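Local structure of CHIR AB1 (Gallus gallus, 2VSD) at residues 3-11 against 82-92. The protein acts as a chicken Fc receptor of the immunoglobulin superfamily, this chain being its extracellular immunoglobulin domain, which probably binds the antibody Fc region. Sequence-based numbering, arbitrary orientation.
Sequences LPQPSLSLH and WTSNQSDPVEL. Unlike the reference sequence in segment 3-11: Gln5 (reference Arg). Unlike the reference sequence in segment 82-92: Asn85 (reference Lys), Gln86 (reference Lys).
Val90 is wedged between two leucines of the neighbouring edge strand: its CG1 lies 3.5 Å from Leu10 CB, while CG2 packs against the backbone and CB of Leu8. With CG1 anti to the backbone N, the two methyls divide the work, one for each leucine. Leu10 CD2 reaches across to Leu92 CD1, at 4.2 Å; Leu10 also packs on Leu24 of strand 21-27 and Leu8 on Leu37 of strand 33-39. At the far end Leu3 CD1 meets Trp82 CB at 3.4 Å, the two side chains sliding past each other in opposite directions. Toward the middle, the Pro6 ring brings its CD edge to 3.3 Å from Asn85 O and also touches Ser84 OG. Ser87 brings CB against Pro6 O (3.2 Å), and its buried hydroxyl, beside Leu8 CB, bonds to Asp88 O from above the carbonyl plane and to Cys73 N of strand 69-78. Farther out, the extended Gln5 side chain reaches across so that NE2 meets Gln86 O at 3.2 Å, nearly straight (168°) and on a carbonyl lone pair. A weak bond from the same nitrogen to Asp88 OD1 joins amide and carboxylate planes 84° apart. Single waters link Leu3 O to Asn85 N, Pro6 O to Asp88 N, and Leu8 N to Asp88 O. Beyond this water-bridged stretch the axes of strands 7-11 and 90-92 run within 27° of parallel, joining first and last strands where the edges of the two sheets meet in an immunoglobulin beta-sandwich.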
loop_
_atom_site.group_PDB
_atom_site.type_symbol
_atom_site.label_atom_id
_atom_site.label_comp_id
_atom_site.label_asym_id
_atom_site.label_seq_id
_atom_site.Cartn_x
_atom_site.Cartn_y
_atom_site.Cartn_z
ATOM N N LEU A 3 12.347 4.509 13.639
ATOM C CA LEU A 3 11.620 3.310 13.125
ATOM C C LEU A 3 12.586 2.254 12.523
ATOM O O LEU A 3 13.081 2.425 11.409
ATOM C CB LEU A 3 10.533 3.734 12.115
ATOM C CG LEU A 3 9.340 2.780 12.109
ATOM C CD1 LEU A 3 8.010 3.408 11.730
ATOM C CD2 LEU A 3 9.662 1.703 11.155
ATOM N N PRO A 4 12.866 1.170 13.274
ATOM C CA PRO A 4 13.826 0.162 12.799
ATOM C C PRO A 4 13.373 -0.609 11.535
ATOM O O PRO A 4 12.255 -1.120 11.493
ATOM C CB PRO A 4 13.944 -0.797 13.986
ATOM C CG PRO A 4 12.709 -0.576 14.783
ATOM C CD PRO A 4 12.336 0.840 14.610
ATOM N N GLN A 5 14.263 -0.668 10.545
ATOM C CA GLN A 5 14.065 -1.417 9.299
ATOM C C GLN A 5 13.628 -2.850 9.600
ATOM O O GLN A 5 14.264 -3.524 10.429
ATOM C CB GLN A 5 15.366 -1.414 8.487
ATOM C CG GLN A 5 15.294 -2.142 7.131
ATOM C CD GLN A 5 16.662 -2.390 6.488
ATOM O OE1 GLN A 5 17.696 -2.480 7.166
ATOM N NE2 GLN A 5 16.670 -2.511 5.179
ATOM N N PRO A 6 12.543 -3.327 8.941
ATOM C CA PRO A 6 12.142 -4.713 9.175
ATOM C C PRO A 6 13.042 -5.681 8.394
ATOM O O PRO A 6 13.780 -5.260 7.520
ATOM C CB PRO A 6 10.697 -4.751 8.653
ATOM C CG PRO A 6 10.683 -3.723 7.531
ATOM C CD PRO A 6 11.643 -2.633 7.984
ATOM N N SER A 7 12.969 -6.963 8.711
ATOM C CA SER A 7 13.667 -7.967 7.898
ATOM C C SER A 7 12.706 -9.073 7.466
ATOM O O SER A 7 11.738 -9.388 8.152
ATOM C CB SER A 7 14.857 -8.541 8.675
ATOM O OG SER A 7 14.366 -9.261 9.776
ATOM N N LEU A 8 12.995 -9.673 6.323
ATOM C CA LEU A 8 12.030 -10.550 5.662
ATOM C C LEU A 8 12.719 -11.893 5.455
ATOM O O LEU A 8 13.909 -11.953 5.069
ATOM C CB LEU A 8 11.598 -9.908 4.336
ATOM C CG LEU A 8 10.540 -10.582 3.445
ATOM C CD1 LEU A 8 9.192 -10.721 4.140
ATOM C CD2 LEU A 8 10.444 -9.804 2.095
ATOM N N SER A 9 12.000 -12.963 5.766
ATOM C CA SER A 9 12.488 -14.286 5.425
ATOM C C SER A 9 11.489 -14.997 4.518
ATOM O O SER A 9 10.290 -14.695 4.528
ATOM C CB SER A 9 12.781 -15.101 6.690
ATOM O OG SER A 9 11.605 -15.324 7.425
ATOM N N LEU A 10 12.004 -15.928 3.734
ATOM C CA LEU A 10 11.185 -16.728 2.828
ATOM C C LEU A 10 11.372 -18.222 3.091
ATOM O O LEU A 10 12.515 -18.704 3.097
ATOM C CB LEU A 10 11.565 -16.379 1.397
ATOM C CG LEU A 10 11.144 -17.365 0.295
ATOM C CD1 LEU A 10 9.632 -17.317 0.078
ATOM C CD2 LEU A 10 11.895 -17.074 -1.003
ATOM N N HIS A 11 10.267 -18.951 3.269
ATOM C CA HIS A 11 10.347 -20.415 3.484
ATOM C C HIS A 11 9.209 -21.072 2.729
ATOM O O HIS A 11 8.069 -20.656 2.875
ATOM C CB HIS A 11 10.231 -20.785 4.972
ATOM C CG HIS A 11 11.321 -20.204 5.829
ATOM N ND1 HIS A 11 11.184 -19.003 6.495
ATOM C CD2 HIS A 11 12.586 -20.623 6.073
ATOM C CE1 HIS A 11 12.305 -18.722 7.137
ATOM N NE2 HIS A 11 13.174 -19.688 6.895
ATOM N N TRP A 82 4.510 7.365 11.166
ATOM C CA TRP A 82 5.817 6.883 10.783
ATOM C C TRP A 82 5.686 5.674 9.870
ATOM O O TRP A 82 4.802 4.845 10.053
ATOM C CB TRP A 82 6.627 6.488 12.029
ATOM C CG TRP A 82 7.332 7.661 12.739
ATOM C CD1 TRP A 82 7.406 8.970 12.313
ATOM C CD2 TRP A 82 8.110 7.594 13.950
ATOM N NE1 TRP A 82 8.146 9.724 13.209
ATOM C CE2 TRP A 82 8.588 8.909 14.220
ATOM C CE3 TRP A 82 8.430 6.561 14.847
ATOM C CZ2 TRP A 82 9.385 9.205 15.337
ATOM C CZ3 TRP A 82 9.215 6.864 15.973
ATOM C CH2 TRP A 82 9.686 8.176 16.201
ATOM N N THR A 83 6.598 5.591 8.915
ATOM C CA THR A 83 6.763 4.379 8.092
ATOM C C THR A 83 8.210 3.908 8.126
ATOM O O THR A 83 9.136 4.723 8.215
ATOM C CB THR A 83 6.294 4.592 6.622
ATOM O OG1 THR A 83 6.433 3.358 5.898
ATOM C CG2 THR A 83 7.095 5.663 5.927
ATOM N N SER A 84 8.412 2.597 8.063
ATOM C CA SER A 84 9.756 2.052 7.936
ATOM C C SER A 84 10.254 2.219 6.516
ATOM O O SER A 84 9.484 2.519 5.607
ATOM C CB SER A 84 9.796 0.561 8.311
ATOM O OG SER A 84 9.197 -0.246 7.297
ATOM N N ASN A 85 11.544 2.002 6.330
ATOM C CA ASN A 85 12.056 1.759 4.987
ATOM C C ASN A 85 11.700 0.315 4.614
ATOM O O ASN A 85 11.306 -0.474 5.481
ATOM C CB ASN A 85 13.575 1.952 4.943
ATOM C CG ASN A 85 13.975 3.428 4.836
ATOM O OD1 ASN A 85 13.410 4.198 4.032
ATOM N ND2 ASN A 85 14.952 3.826 5.639
ATOM N N GLN A 86 11.796 0.001 3.331
ATOM C CA GLN A 86 11.702 -1.400 2.874
ATOM C C GLN A 86 12.761 -2.268 3.534
ATOM O O GLN A 86 13.904 -1.830 3.712
ATOM C CB GLN A 86 11.906 -1.477 1.377
ATOM C CG GLN A 86 10.771 -0.896 0.507
ATOM C CD GLN A 86 9.457 -1.622 0.655
ATOM O OE1 GLN A 86 9.364 -2.657 1.328
ATOM N NE2 GLN A 86 8.413 -1.062 0.044
ATOM N N SER A 87 12.392 -3.495 3.892
ATOM C CA SER A 87 13.373 -4.532 4.226
ATOM C C SER A 87 14.401 -4.745 3.084
ATOM O O SER A 87 14.163 -4.387 1.925
ATOM C CB SER A 87 12.636 -5.834 4.561
ATOM O OG SER A 87 12.071 -6.398 3.373
ATOM N N ASP A 88 15.547 -5.356 3.396
ATOM C CA ASP A 88 16.418 -5.874 2.356
ATOM C C ASP A 88 15.589 -6.908 1.568
ATOM O O ASP A 88 14.745 -7.556 2.143
ATOM C CB ASP A 88 17.632 -6.572 2.975
ATOM C CG ASP A 88 18.630 -5.581 3.589
ATOM O OD1 ASP A 88 18.656 -4.395 3.161
ATOM O OD2 ASP A 88 19.388 -6.023 4.461
ATOM N N PRO A 89 15.860 -7.069 0.270
ATOM C CA PRO A 89 15.013 -7.930 -0.583
ATOM C C PRO A 89 15.241 -9.434 -0.373
ATOM O O PRO A 89 16.355 -9.872 0.038
ATOM C CB PRO A 89 15.426 -7.505 -1.992
ATOM C CG PRO A 89 16.910 -7.199 -1.835
ATOM C CD PRO A 89 16.979 -6.469 -0.491
ATOM N N VAL A 90 14.194 -10.229 -0.642
ATOM C CA VAL A 90 14.357 -11.697 -0.716
ATOM C C VAL A 90 13.736 -12.092 -2.044
ATOM O O VAL A 90 12.635 -11.625 -2.380
ATOM C CB VAL A 90 13.680 -12.432 0.454
ATOM C CG1 VAL A 90 13.944 -13.956 0.404
ATOM C CG2 VAL A 90 14.224 -11.908 1.797
ATOM N N GLU A 91 14.439 -12.923 -2.804
ATOM C CA GLU A 91 14.003 -13.275 -4.145
ATOM C C GLU A 91 13.306 -14.648 -4.145
ATOM O O GLU A 91 13.872 -15.636 -3.625
ATOM C CB GLU A 91 15.213 -13.272 -5.060
ATOM C CG GLU A 91 14.849 -13.259 -6.546
ATOM C CD GLU A 91 14.466 -11.887 -7.079
ATOM O OE1 GLU A 91 14.664 -10.863 -6.384
ATOM O OE2 GLU A 91 14.014 -11.832 -8.244
ATOM N N LEU A 92 12.073 -14.686 -4.681
ATOM C CA LEU A 92 11.399 -15.976 -5.016
ATOM C C LEU A 92 11.762 -16.403 -6.441
ATOM O O LEU A 92 11.486 -15.696 -7.430
ATOM C CB LEU A 92 9.875 -15.848 -4.852
ATOM C CG LEU A 92 9.101 -17.131 -5.183
ATOM C CD1 LEU A 92 9.567 -18.294 -4.232
ATOM C CD2 LEU A 92 7.637 -16.831 -5.016
HETATM O O HOH W 1 13.347 1.731 8.636
HETATM O O HOH W 2 16.091 -5.623 6.222
HETATM O O HOH W 3 15.073 -8.737 4.625
#